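SusD superfamily protein (Bacteroides thetaiotaomicron, PDB 3MCX) is of unknown function but, as a zinc-binding SusD family member of the outer membrane, probably captures nutrients such as glycans at the cell surface. Local coordinates at residues A[199-204]-A[225-230]; A[208-213]-A[352-357]; A[405-410]-A[425-430]. All blocks are in the same frame, centred on the assembly; numbering follows the deposited sequence.

Contact 1 comes first along the chain. It closes the short hairpin of helices 201-214 and 218-231 by bringing 199-204 to 225-230. Contact 2 starts inside that loop, at 208-213 on the first helix, and reaches far forward to 352-357. Contacts 1 and 2 therefore cross, and their centres are about 9 Å apart. They touch where S209 packs on A225 and V228 on L356. Contact 3 follows in series and closes a short loop of 14 residues, joining helix 403-414 to the end of helix 420-426. L213 packs on R426, so contacts 2 and 3 meet directly. Together the three link the helical hairpin, the two-stranded sheet and the later helices.

Contact 1 (A[199-204]-A[225-230]); sequences INYWAA and ATDVIK
Y201 and D227 form the one hydrogen bond between these two helix ends. Y201 OH donates to D227 OD2 at 2.6 Å and uses the syn lone pair of that oxygen. The carboxylate stands at the edge of the tyrosine ring, with its plane turned 75° from the ring plane. In both residues CG lies anti to the backbone N (chi1 174° in Y201, -174° in D227), which carries phenol and carboxylate across to each other. Other residues hold the carboxylate as well: Q205 NE2 bonds to OD2 and N231 ND2 to OD1. The phenol thus meets a carboxylate whose two oxygens each have an amide donor as well.

W202 lies beside this pair. Its CG is anti to the carbonyl carbon, and the six-membered part of the indole swings out to the second helix. There W202 CZ3 comes within 3.7 Å of the carbonyl oxygen D227 O and 3.9 Å of D227 OD1. Y201 CD1 sits over one indole face, 3.6 Å above the plane and near the rim. The pyrrole end is tied down by W202 NE1 bonding to the carbonyl of Q192. V228 comes closer to backbone than to ring: V228 CG2 is 3.6 Å from W202 O, but 4.4 Å from W202 CE3.

N200 caps the first helix. Its OD1 accepts from A203 N at 2.9 Å, so the first turn is held just where Y201 and W202 leave it.

The contact closes the open end of an antiparallel helical hairpin, consistent with the TPR-like helical architecture of SusD proteins. Around it, A204 packs on helix 115-140, A225 and I229 on helix 356-370, and T226 and K230 on helix 374-385.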
ATOM      1  N   ILE A 199      10.988   7.798   7.891  1.00  9.16           N
ATOM      2  CA  ILE A 199      11.004   6.441   8.413  1.00  9.00           C
ATOM      3  C   ILE A 199      11.814   6.334   9.689  1.00  7.29           C
ATOM      4  O   ILE A 199      12.979   6.733   9.714  1.00  7.16           O
ATOM      5  CB  ILE A 199      11.604   5.477   7.365  1.00  8.42           C
ATOM      6  CG1 ILE A 199      10.676   5.419   6.160  1.00  9.04           C
ATOM      7  CG2 ILE A 199      11.815   4.090   7.960  1.00  9.50           C
ATOM      8  CD1 ILE A 199      11.341   4.856   4.900  1.00 10.48           C
ATOM      9  N   ASN A 200      11.192   5.816  10.759  1.00  7.17           N
ATOM     10  CA  ASN A 200      11.879   5.475  11.996  1.00  6.61           C
ATOM     11  C   ASN A 200      11.858   3.956  12.239  1.00  6.36           C
ATOM     12  O   ASN A 200      11.379   3.191  11.396  1.00  6.78           O
ATOM     13  CB  ASN A 200      11.303   6.269  13.175  1.00  6.95           C
ATOM     14  CG  ASN A 200       9.908   5.804  13.598  1.00  7.16           C
ATOM     15  OD1 ASN A 200       9.340   4.876  13.007  1.00  8.42           O
ATOM     16  ND2 ASN A 200       9.345   6.476  14.619  1.00  7.97           N
ATOM     17  N   TYR A 201      12.391   3.537  13.390  1.00  6.93           N
ATOM     18  CA  TYR A 201      12.503   2.118  13.719  1.00  6.99           C
ATOM     19  C   TYR A 201      11.129   1.436  13.686  1.00  6.61           C
ATOM     20  O   TYR A 201      11.001   0.316  13.176  1.00  7.63           O
ATOM     21  CB  TYR A 201      13.191   1.955  15.097  1.00  6.49           C
ATOM     22  CG  TYR A 201      13.222   0.541  15.608  1.00  7.14           C
ATOM     23  CD1 TYR A 201      12.183   0.028  16.369  1.00  7.79           C
ATOM     24  CD2 TYR A 201      14.305  -0.295  15.312  1.00  8.27           C
ATOM     25  CE1 TYR A 201      12.233  -1.286  16.837  1.00  5.01           C
ATOM     26  CE2 TYR A 201      14.362  -1.590  15.781  1.00  8.42           C
ATOM     27  CZ  TYR A 201      13.329  -2.076  16.528  1.00  7.97           C
ATOM     28  OH  TYR A 201      13.407  -3.362  16.962  1.00  7.94           O
ATOM     29  N   TRP A 202      10.140   2.109  14.267  1.00  6.21           N
ATOM     30  CA  TRP A 202       8.783   1.557  14.387  1.00  6.31           C
ATOM     31  C   TRP A 202       8.155   1.355  13.017  1.00  7.35           C
ATOM     32  O   TRP A 202       7.542   0.309  12.773  1.00  6.97           O
ATOM     33  CB  TRP A 202       7.926   2.429  15.328  1.00  6.16           C
ATOM     34  CG  TRP A 202       8.664   2.661  16.594  1.00  6.61           C
ATOM     35  CD1 TRP A 202       9.248   3.825  17.005  1.00  7.16           C
ATOM     36  CD2 TRP A 202       9.030   1.666  17.555  1.00  6.81           C
ATOM     37  NE1 TRP A 202       9.904   3.625  18.175  1.00  7.95           N
ATOM     38  CE2 TRP A 202       9.818   2.303  18.529  1.00  6.62           C
ATOM     39  CE3 TRP A 202       8.767   0.298  17.690  1.00  6.31           C
ATOM     40  CZ2 TRP A 202      10.345   1.627  19.637  1.00  7.07           C
ATOM     41  CZ3 TRP A 202       9.272  -0.369  18.784  1.00  7.99           C
ATOM     42  CH2 TRP A 202      10.073   0.289  19.737  1.00  7.33           C
ATOM     43  N   ALA A 203       8.316   2.329  12.124  1.00  6.74           N
ATOM     44  CA  ALA A 203       7.832   2.211  10.757  1.00  7.63           C
ATOM     45  C   ALA A 203       8.494   1.026  10.044  1.00  7.61           C
ATOM     46  O   ALA A 203       7.853   0.276   9.311  1.00  7.91           O
ATOM     47  CB  ALA A 203       8.125   3.495   9.971  1.00  8.63           C
ATOM     48  N   ALA A 204       9.805   0.915  10.199  1.00  7.90           N
ATOM     49  CA  ALA A 204      10.537  -0.156   9.540  1.00  7.57           C
ATOM     50  C   ALA A 204      10.131  -1.559  10.029  1.00  7.65           C
ATOM     51  O   ALA A 204       9.961  -2.474   9.224  1.00  7.81           O
ATOM     52  CB  ALA A 204      12.078   0.054   9.663  1.00  7.55           C
ATOM     53  N   ALA A 225       5.729  -7.383  14.161  1.00  7.12           N
ATOM     54  CA  ALA A 225       4.499  -6.666  14.515  1.00  6.63           C
ATOM     55  C   ALA A 225       4.421  -6.491  16.022  1.00  7.04           C
ATOM     56  O   ALA A 225       4.113  -5.416  16.502  1.00  7.11           O
ATOM     57  CB  ALA A 225       3.254  -7.403  13.976  1.00  7.17           C
ATOM     58  N   THR A 226       4.708  -7.540  16.791  1.00  6.72           N
ATOM     59  CA  THR A 226       4.605  -7.425  18.259  1.00  7.32           C
ATOM     60  C   THR A 226       5.682  -6.543  18.870  1.00  7.17           C
ATOM     61  O   THR A 226       5.468  -5.953  19.930  1.00  7.64           O
ATOM     62  CB  THR A 226       4.515  -8.793  18.984  1.00  7.46           C
ATOM     63  OG1 THR A 226       5.639  -9.609  18.657  1.00  8.90           O
ATOM     64  CG2 THR A 226       3.209  -9.522  18.643  1.00  9.93           C
ATOM     65  N   ASP A 227       6.839  -6.441  18.229  1.00  7.31           N
ATOM     66  CA  ASP A 227       7.824  -5.455  18.662  1.00  7.32           C
ATOM     67  C   ASP A 227       7.176  -4.069  18.645  1.00  6.32           C
ATOM     68  O   ASP A 227       7.209  -3.371  19.668  1.00  6.26           O
ATOM     69  CB  ASP A 227       9.050  -5.504  17.755  1.00  7.75           C
ATOM     70  CG  ASP A 227      10.204  -4.616  18.218  1.00  8.57           C
ATOM     71  OD1 ASP A 227      10.228  -4.114  19.351  1.00 10.20           O
ATOM     72  OD2 ASP A 227      11.126  -4.455  17.402  1.00  9.16           O
ATOM     73  N   VAL A 228       6.524  -3.713  17.541  1.00  6.17           N
ATOM     74  CA  VAL A 228       5.855  -2.404  17.460  1.00  6.86           C
ATOM     75  C   VAL A 228       4.755  -2.267  18.523  1.00  7.18           C
ATOM     76  O   VAL A 228       4.675  -1.268  19.237  1.00  8.37           O
ATOM     77  CB  VAL A 228       5.283  -2.147  16.062  1.00  6.90           C
ATOM     78  CG1 VAL A 228       4.538  -0.776  16.036  1.00  6.98           C
ATOM     79  CG2 VAL A 228       6.419  -2.228  15.000  1.00  7.40           C
ATOM     80  N   ILE A 229       3.894  -3.282  18.618  1.00  7.62           N
ATOM     81  CA  ILE A 229       2.738  -3.252  19.513  1.00  7.35           C
ATOM     82  C   ILE A 229       3.169  -3.123  20.964  1.00  6.82           C
ATOM     83  O   ILE A 229       2.640  -2.276  21.698  1.00  8.02           O
ATOM     84  CB  ILE A 229       1.902  -4.514  19.331  1.00  6.69           C
ATOM     85  CG1 ILE A 229       1.233  -4.526  17.963  1.00  7.84           C
ATOM     86  CG2 ILE A 229       0.812  -4.650  20.465  1.00  6.38           C
ATOM     87  CD1 ILE A 229       0.693  -5.909  17.562  1.00  8.25           C
ATOM     88  N   LYS A 230       4.140  -3.940  21.374  1.00  7.21           N
ATOM     89  CA  LYS A 230       4.536  -4.040  22.784  0.50  7.22           C
ATOM     90  C   LYS A 230       5.530  -2.975  23.232  1.00  7.62           C
ATOM     91  O   LYS A 230       5.527  -2.578  24.398  1.00  7.64           O
ATOM     92  CB  LYS A 230       5.158  -5.415  23.078  0.50  7.45           C
ATOM     93  CG  LYS A 230       4.181  -6.589  23.033  0.50  7.28           C
ATOM     94  CD  LYS A 230       4.915  -7.929  22.901  0.50  6.91           C
ATOM     95  CE  LYS A 230       3.971  -9.131  22.925  0.50  6.31           C
ATOM     96  NZ  LYS A 230       3.095  -9.180  24.136  0.50  4.78           N
TER

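Contact 2 (A[208-213]-A[352-357])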
ATOM      1  N   LEU A 208       8.329  -4.383   7.846  1.00  6.88           N
ATOM      2  CA  LEU A 208       8.800  -5.760   7.857  1.00  7.19           C
ATOM      3  C   LEU A 208       7.678  -6.744   8.197  1.00  7.31           C
ATOM      4  O   LEU A 208       7.635  -7.838   7.637  1.00  7.69           O
ATOM      5  CB  LEU A 208       9.991  -5.929   8.807  1.00  7.01           C
ATOM      6  CG  LEU A 208      11.362  -5.604   8.190  1.00  5.29           C
ATOM      7  CD1 LEU A 208      12.414  -5.393   9.331  1.00  5.62           C
ATOM      8  CD2 LEU A 208      11.795  -6.725   7.237  1.00  8.29           C
ATOM      9  N   SER A 209       6.753  -6.373   9.083  1.00  7.57           N
ATOM     10  CA  SER A 209       5.618  -7.278   9.362  1.00  7.15           C
ATOM     11  C   SER A 209       4.783  -7.524   8.115  1.00  7.38           C
ATOM     12  O   SER A 209       4.328  -8.656   7.887  1.00  7.79           O
ATOM     13  CB  SER A 209       4.755  -6.840  10.559  1.00  6.68           C
ATOM     14  OG  SER A 209       3.905  -5.749  10.255  1.00  7.25           O
ATOM     15  N   ARG A 210       4.585  -6.490   7.300  1.00  6.96           N
ATOM     16  CA  ARG A 210       3.881  -6.626   6.047  1.00  7.31           C
ATOM     17  C   ARG A 210       4.646  -7.508   5.087  1.00  7.49           C
ATOM     18  O   ARG A 210       4.068  -8.357   4.437  1.00  7.78           O
ATOM     19  CB  ARG A 210       3.658  -5.231   5.455  1.00  7.48           C
ATOM     20  CG  ARG A 210       2.945  -5.229   4.095  1.00  7.35           C
ATOM     21  CD  ARG A 210       2.940  -3.869   3.449  1.00  7.45           C
ATOM     22  NE  ARG A 210       2.129  -2.892   4.158  1.00  8.15           N
ATOM     23  CZ  ARG A 210       2.092  -1.592   3.866  1.00  8.77           C
ATOM     24  NH1 ARG A 210       2.859  -1.092   2.918  1.00  9.26           N
ATOM     25  NH2 ARG A 210       1.275  -0.791   4.521  1.00 10.15           N
ATOM     26  N   VAL A 211       5.951  -7.244   4.945  1.00  7.40           N
ATOM     27  CA  VAL A 211       6.769  -8.041   4.039  1.00  7.14           C
ATOM     28  C   VAL A 211       6.772  -9.534   4.412  1.00  7.19           C
ATOM     29  O   VAL A 211       6.495 -10.414   3.575  1.00  7.69           O
ATOM     30  CB  VAL A 211       8.216  -7.456   3.937  1.00  7.52           C
ATOM     31  CG1 VAL A 211       9.137  -8.368   3.150  1.00  7.22           C
ATOM     32  CG2 VAL A 211       8.167  -6.051   3.362  1.00  7.78           C
ATOM     33  N   TYR A 212       7.113  -9.822   5.663  1.00  7.36           N
ATOM     34  CA  TYR A 212       7.166 -11.213   6.131  1.00  7.13           C
ATOM     35  C   TYR A 212       5.809 -11.909   5.985  1.00  8.08           C
ATOM     36  O   TYR A 212       5.728 -13.080   5.609  1.00  7.89           O
ATOM     37  CB  TYR A 212       7.612 -11.234   7.577  1.00  6.68           C
ATOM     38  CG  TYR A 212       9.096 -11.051   7.841  1.00  7.65           C
ATOM     39  CD1 TYR A 212      10.060 -11.781   7.145  1.00  7.88           C
ATOM     40  CD2 TYR A 212       9.535 -10.159   8.836  1.00  8.92           C
ATOM     41  CE1 TYR A 212      11.426 -11.636   7.439  1.00 10.43           C
ATOM     42  CE2 TYR A 212      10.888 -10.026   9.135  1.00  8.42           C
ATOM     43  CZ  TYR A 212      11.827 -10.745   8.434  1.00 10.52           C
ATOM     44  OH  TYR A 212      13.173 -10.606   8.746  1.00  9.98           O
ATOM     45  N   LEU A 213       4.726 -11.210   6.294  1.00  7.51           N
ATOM     46  CA  LEU A 213       3.385 -11.806   6.204  1.00  7.91           C
ATOM     47  C   LEU A 213       3.134 -12.284   4.761  1.00  7.56           C
ATOM     48  O   LEU A 213       2.629 -13.382   4.541  1.00  7.72           O
ATOM     49  CB  LEU A 213       2.297 -10.799   6.657  1.00  7.87           C
ATOM     50  CG  LEU A 213       0.859 -11.322   6.733  1.00  8.78           C
ATOM     51  CD1 LEU A 213       0.654 -12.530   7.673  1.00 11.83           C
ATOM     52  CD2 LEU A 213      -0.065 -10.152   7.103  1.00 11.34           C
ATOM     53  N   CYS A 352      -0.487   8.294   4.247  1.00  8.27           N
ATOM     54  CA  CYS A 352      -0.097   7.359   5.281  1.00  9.38           C
ATOM     55  C   CYS A 352       0.284   6.047   4.616  1.00  9.28           C
ATOM     56  O   CYS A 352      -0.511   5.453   3.849  1.00 11.78           O
ATOM     57  CB  CYS A 352      -1.255   7.149   6.249  1.00  9.41           C
ATOM     58  SG  CYS A 352      -0.825   5.986   7.569  1.00 10.97           S
ATOM     59  N   ILE A 353       1.541   5.646   4.814  1.00  8.13           N
ATOM     60  CA  ILE A 353       2.088   4.441   4.218  1.00  8.64           C
ATOM     61  C   ILE A 353       1.788   3.203   5.055  1.00  8.52           C
ATOM     62  O   ILE A 353       1.453   2.161   4.508  1.00  8.92           O
ATOM     63  CB  ILE A 353       3.615   4.602   3.992  1.00  8.35           C
ATOM     64  CG1 ILE A 353       3.940   5.842   3.168  1.00  7.65           C
ATOM     65  CG2 ILE A 353       4.230   3.304   3.360  1.00  8.05           C
ATOM     66  CD1 ILE A 353       3.326   5.882   1.775  1.00  8.58           C
ATOM     67  N   ILE A 354       1.894   3.312   6.381  1.00  7.98           N
ATOM     68  CA  ILE A 354       1.512   2.212   7.266  1.00  8.19           C
ATOM     69  C   ILE A 354       1.106   2.784   8.622  1.00  8.47           C
ATOM     70  O   ILE A 354       1.684   3.752   9.104  1.00  8.09           O
ATOM     71  CB  ILE A 354       2.637   1.135   7.369  1.00  8.00           C
ATOM     72  CG1 ILE A 354       2.176  -0.090   8.155  1.00  7.94           C
ATOM     73  CG2 ILE A 354       3.905   1.732   7.957  1.00  8.16           C
ATOM     74  CD1 ILE A 354       2.990  -1.360   7.841  1.00  9.11           C
ATOM     75  N   ARG A 355       0.074   2.196   9.211  1.00  8.20           N
ATOM     76  CA  ARG A 355      -0.413   2.626  10.510  1.00  8.22           C
ATOM     77  C   ARG A 355      -0.683   1.445  11.452  1.00  8.24           C
ATOM     78  O   ARG A 355      -0.704   0.275  11.063  1.00  7.53           O
ATOM     79  CB  ARG A 355      -1.640   3.518  10.369  1.00  9.21           C
ATOM     80  CG  ARG A 355      -2.853   2.854   9.836  1.00  9.73           C
ATOM     81  CD  ARG A 355      -3.994   3.866   9.715  1.00  8.45           C
ATOM     82  NE  ARG A 355      -5.173   3.298   9.049  1.00  8.27           N
ATOM     83  CZ  ARG A 355      -6.220   2.688   9.623  1.00  8.13           C
ATOM     84  NH1 ARG A 355      -6.393   2.662  10.942  1.00  8.35           N
ATOM     85  NH2 ARG A 355      -7.158   2.164   8.860  1.00  7.81           N
ATOM     86  N   LEU A 356      -0.863   1.789  12.715  1.00  7.61           N
ATOM     87  CA  LEU A 356      -0.872   0.802  13.769  1.00  7.15           C
ATOM     88  C   LEU A 356      -1.970  -0.257  13.581  1.00  7.41           C
ATOM     89  O   LEU A 356      -1.747  -1.407  13.939  1.00  6.75           O
ATOM     90  CB  LEU A 356      -0.995   1.508  15.115  1.00  7.00           C
ATOM     91  CG  LEU A 356      -0.674   0.721  16.378  1.00  7.05           C
ATOM     92  CD1 LEU A 356       0.763   0.147  16.336  1.00  6.81           C
ATOM     93  CD2 LEU A 356      -0.926   1.544  17.645  1.00  7.17           C
ATOM     94  N   SER A 357      -3.163   0.108  13.099  1.00  7.09           N
ATOM     95  CA  SER A 357      -4.217  -0.916  12.938  1.00  7.24           C
ATOM     96  C   SER A 357      -3.731  -2.072  12.045  1.00  7.37           C
ATOM     97  O   SER A 357      -4.055  -3.247  12.319  1.00  7.90           O
ATOM     98  CB  SER A 357      -5.515  -0.356  12.342  1.00  7.19           C
ATOM     99  OG  SER A 357      -6.255   0.401  13.281  1.00  8.52           O
TER
HETATM  100  O   HOH W   1       1.738   1.440   1.893  1.00 11.17           O
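This is a buried helix-to-strand contact, in which R210 of helix 201-214 reaches the edge of a classic beta bulge. I353 and I354 of strand 351-355 both face F258 of the antiparallel strand 256-260. R210 NH2 donates to the bulge carbonyl I353 O at 3.0 Å, with an N-H...O angle of 160°. The bond lies in the carbonyl plane. The oxygen also sits only 12° out of the guanidinium plane, so it is met edge-on.

R210 runs out with CG anti to the backbone N and a bend at chi3 (-67°), which brings its head to the strand. I354 comes from the opposite direction. Its CB, CG1 and CD1 line up against R210 NH2, with CB nearest at 3.7 Å. E358, in the first turn of helix 356-370, forms a salt bridge with the same NH2. One nitrogen thus joins the carbonyl of the bulge to the helix that follows it. This buried charge has its acid partner close by.

A water completes a second path between the residues: it accepts from R210 NH1 at 3.0 Å and donates to I353 O at 2.7 Å.

Contact 3 (A[405-410]-A[425-430]); sequences RILKER and LRNGLA
A Schellman motif ends helix 420-426, and L407 and R410 of helix 403-414 pack against this turn. L407 and L429 meet tip to tip, CD1 to CD1 at 3.5 Å, which is tight for two methyls. The other branch of L407 lies by the amide of N427, with CD2 3.8 Å from ND2. That amide nitrogen is hydrogen-bonded to D423 O and E365 OE2.

Deeper in, R426 NH2 stands over one face of the R410 guanidinium, 3.2 Å above its plane and toward the rim. The two planes are 84° apart, so the pair is edge-to-face. The extended R426 chain brings this edge to R410, whose own chain bends at chi3 (63°). D423 bridges the two arginines, with salt bridges from OD2 to R410 NE and from OD1 to R426 NH2. R426 NE also pairs with E365. The acids probably offset the closeness of the two cations.

With a methionine in place of R410, D423 would probably lose one of its two arginine mates and N362 OD1 a donor.

G428 N bonds to L425 O at 3.1 Å. G428, at positive phi, is the C-prime residue typical of a Schellman helix end.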
ATOM      1  N   ARG A 405     -12.649 -14.364   9.515  1.00  6.77           N
ATOM      2  CA  ARG A 405     -12.987 -13.228  10.379  1.00  7.12           C
ATOM      3  C   ARG A 405     -11.920 -12.139  10.408  1.00  6.97           C
ATOM      4  O   ARG A 405     -12.239 -10.940  10.394  1.00  7.07           O
ATOM      5  CB  ARG A 405     -13.333 -13.692  11.771  1.00  8.07           C
ATOM      6  CG  ARG A 405     -13.936 -12.580  12.638  1.00 10.19           C
ATOM      7  CD  ARG A 405     -15.281 -12.127  12.081  1.00 11.52           C
ATOM      8  NE  ARG A 405     -15.882 -11.025  12.824  1.00 11.84           N
ATOM      9  CZ  ARG A 405     -15.569  -9.737  12.672  1.00 12.35           C
ATOM     10  NH1 ARG A 405     -14.564  -9.346  11.874  1.00  9.87           N
ATOM     11  NH2 ARG A 405     -16.218  -8.843  13.427  1.00 12.87           N
ATOM     12  N   ILE A 406     -10.648 -12.523  10.385  1.00  5.88           N
ATOM     13  CA  ILE A 406      -9.564 -11.571  10.300  1.00  6.10           C
ATOM     14  C   ILE A 406      -9.586 -10.822   8.962  1.00  6.59           C
ATOM     15  O   ILE A 406      -9.445  -9.590   8.900  1.00  6.61           O
ATOM     16  CB  ILE A 406      -8.189 -12.255  10.458  1.00  6.48           C
ATOM     17  CG1 ILE A 406      -8.056 -12.905  11.839  1.00  6.69           C
ATOM     18  CG2 ILE A 406      -7.077 -11.234  10.244  1.00  7.63           C
ATOM     19  CD1 ILE A 406      -6.801 -13.811  11.928  1.00  7.19           C
ATOM     20  N   LEU A 407      -9.758 -11.579   7.882  1.00  6.74           N
ATOM     21  CA  LEU A 407      -9.745 -10.988   6.550  1.00  6.90           C
ATOM     22  C   LEU A 407     -10.919 -10.028   6.324  1.00  6.51           C
ATOM     23  O   LEU A 407     -10.733  -8.991   5.682  1.00  6.62           O
ATOM     24  CB  LEU A 407      -9.667 -12.106   5.484  1.00  6.28           C
ATOM     25  CG  LEU A 407      -8.374 -12.941   5.547  1.00  7.21           C
ATOM     26  CD1 LEU A 407      -8.352 -13.922   4.329  1.00  8.70           C
ATOM     27  CD2 LEU A 407      -7.093 -12.110   5.539  1.00  8.72           C
ATOM     28  N   LYS A 408     -12.105 -10.383   6.843  1.00  6.88           N
ATOM     29  CA  LYS A 408     -13.216  -9.424   6.886  1.00  6.80           C
ATOM     30  C   LYS A 408     -12.854  -8.146   7.629  1.00  6.89           C
ATOM     31  O   LYS A 408     -13.127  -7.051   7.140  1.00  6.79           O
ATOM     32  CB  LYS A 408     -14.460 -10.024   7.523  1.00  7.05           C
ATOM     33  CG  LYS A 408     -15.234 -11.019   6.651  1.00  8.70           C
ATOM     34  CD  LYS A 408     -16.550 -11.414   7.313  1.00 11.55           C
ATOM     35  CE  LYS A 408     -17.486 -12.219   6.433  1.00 13.32           C
ATOM     36  NZ  LYS A 408     -18.832 -12.437   7.077  1.00 11.58           N
ATOM     37  N   GLU A 409     -12.242  -8.254   8.795  1.00  6.26           N
ATOM     38  CA  GLU A 409     -11.878  -7.063   9.549  1.00  6.90           C
ATOM     39  C   GLU A 409     -10.874  -6.220   8.795  1.00  7.46           C
ATOM     40  O   GLU A 409     -10.970  -4.974   8.794  1.00  7.21           O
ATOM     41  CB  GLU A 409     -11.330  -7.448  10.927  1.00  6.51           C
ATOM     42  CG  GLU A 409     -11.370  -6.304  11.928  1.00  7.62           C
ATOM     43  CD  GLU A 409     -12.763  -5.823  12.213  1.00  7.93           C
ATOM     44  OE1 GLU A 409     -13.743  -6.577  12.037  1.00  8.08           O
ATOM     45  OE2 GLU A 409     -12.867  -4.663  12.656  1.00  8.69           O
ATOM     46  N   ARG A 410      -9.904  -6.856   8.137  1.00  7.10           N
ATOM     47  CA  ARG A 410      -8.938  -6.117   7.330  1.00  7.30           C
ATOM     48  C   ARG A 410      -9.589  -5.357   6.192  1.00  7.44           C
ATOM     49  O   ARG A 410      -9.210  -4.220   5.891  1.00  7.30           O
ATOM     50  CB  ARG A 410      -7.864  -7.045   6.748  1.00  7.89           C
ATOM     51  CG  ARG A 410      -6.904  -7.662   7.795  1.00  8.23           C
ATOM     52  CD  ARG A 410      -5.864  -8.602   7.140  1.00  8.54           C
ATOM     53  NE  ARG A 410      -5.015  -7.847   6.238  1.00  9.37           N
ATOM     54  CZ  ARG A 410      -3.877  -7.229   6.549  1.00 12.07           C
ATOM     55  NH1 ARG A 410      -3.302  -7.371   7.737  1.00 15.14           N
ATOM     56  NH2 ARG A 410      -3.291  -6.528   5.632  1.00 12.91           N
ATOM     57  N   LEU A 425      -4.215 -12.758  -2.121  1.00  6.88           N
ATOM     58  CA  LEU A 425      -3.129 -13.470  -2.799  1.00  6.92           C
ATOM     59  C   LEU A 425      -2.384 -14.385  -1.833  1.00  6.83           C
ATOM     60  O   LEU A 425      -2.159 -15.569  -2.135  1.00  7.35           O
ATOM     61  CB  LEU A 425      -2.177 -12.491  -3.454  1.00  7.45           C
ATOM     62  CG  LEU A 425      -2.766 -11.574  -4.539  1.00  8.21           C
ATOM     63  CD1 LEU A 425      -1.686 -10.649  -5.123  1.00  8.43           C
ATOM     64  CD2 LEU A 425      -3.505 -12.390  -5.630  1.00  7.95           C
ATOM     65  N   ARG A 426      -1.968 -13.844  -0.686  1.00  6.84           N
ATOM     66  CA  ARG A 426      -1.145 -14.663   0.222  1.00  6.71           C
ATOM     67  C   ARG A 426      -1.893 -15.798   0.889  1.00  6.82           C
ATOM     68  O   ARG A 426      -1.295 -16.734   1.417  1.00  7.67           O
ATOM     69  CB  ARG A 426      -0.466 -13.817   1.300  1.00  7.29           C
ATOM     70  CG  ARG A 426      -1.391 -13.201   2.307  1.00  7.36           C
ATOM     71  CD  ARG A 426      -0.611 -12.514   3.431  1.00  8.27           C
ATOM     72  NE  ARG A 426      -1.561 -11.757   4.242  1.00  7.11           N
ATOM     73  CZ  ARG A 426      -1.944 -10.507   3.974  1.00  8.56           C
ATOM     74  NH1 ARG A 426      -1.441  -9.816   2.965  1.00  9.00           N
ATOM     75  NH2 ARG A 426      -2.848  -9.932   4.759  1.00  9.40           N
ATOM     76  N   ASN A 427      -3.226 -15.732   0.837  1.00  6.70           N
ATOM     77  CA  ASN A 427      -4.071 -16.778   1.344  1.00  6.28           C
ATOM     78  C   ASN A 427      -4.642 -17.716   0.283  1.00  6.20           C
ATOM     79  O   ASN A 427      -5.443 -18.599   0.582  1.00  6.49           O
ATOM     80  CB  ASN A 427      -5.156 -16.171   2.238  1.00  5.77           C
ATOM     81  CG  ASN A 427      -4.579 -15.680   3.546  1.00  6.30           C
ATOM     82  OD1 ASN A 427      -4.063 -16.512   4.319  1.00  6.27           O
ATOM     83  ND2 ASN A 427      -4.567 -14.374   3.777  1.00  5.85           N
ATOM     84  N   GLY A 428      -4.196 -17.558  -0.966  1.00  6.52           N
ATOM     85  CA  GLY A 428      -4.646 -18.409  -2.066  1.00  7.14           C
ATOM     86  C   GLY A 428      -6.116 -18.285  -2.419  1.00  6.84           C
ATOM     87  O   GLY A 428      -6.734 -19.229  -2.926  1.00  8.42           O
ATOM     88  N   LEU A 429      -6.677 -17.121  -2.142  1.00  7.52           N
ATOM     89  CA  LEU A 429      -8.119 -16.930  -2.253  1.00  7.47           C
ATOM     90  C   LEU A 429      -8.474 -16.273  -3.568  1.00  7.06           C
ATOM     91  O   LEU A 429      -7.805 -15.321  -3.985  1.00  8.93           O
ATOM     92  CB  LEU A 429      -8.614 -16.007  -1.139  1.00  6.80           C
ATOM     93  CG  LEU A 429      -8.413 -16.570   0.256  1.00  7.24           C
ATOM     94  CD1 LEU A 429      -8.896 -15.520   1.287  1.00  7.93           C
ATOM     95  CD2 LEU A 429      -9.109 -17.928   0.495  1.00  8.02           C
ATOM     96  N   ALA A 430      -9.513 -16.769  -4.206  1.00  6.66           N
ATOM     97  CA  ALA A 430     -10.084 -16.125  -5.393  1.00  6.82           C
ATOM     98  C   ALA A 430     -10.773 -14.829  -5.016  1.00  7.27           C
ATOM     99  O   ALA A 430     -11.482 -14.754  -4.004  1.00  6.90           O
ATOM    100  CB  ALA A 430     -11.084 -17.043  -6.101  1.00  8.09           C
TER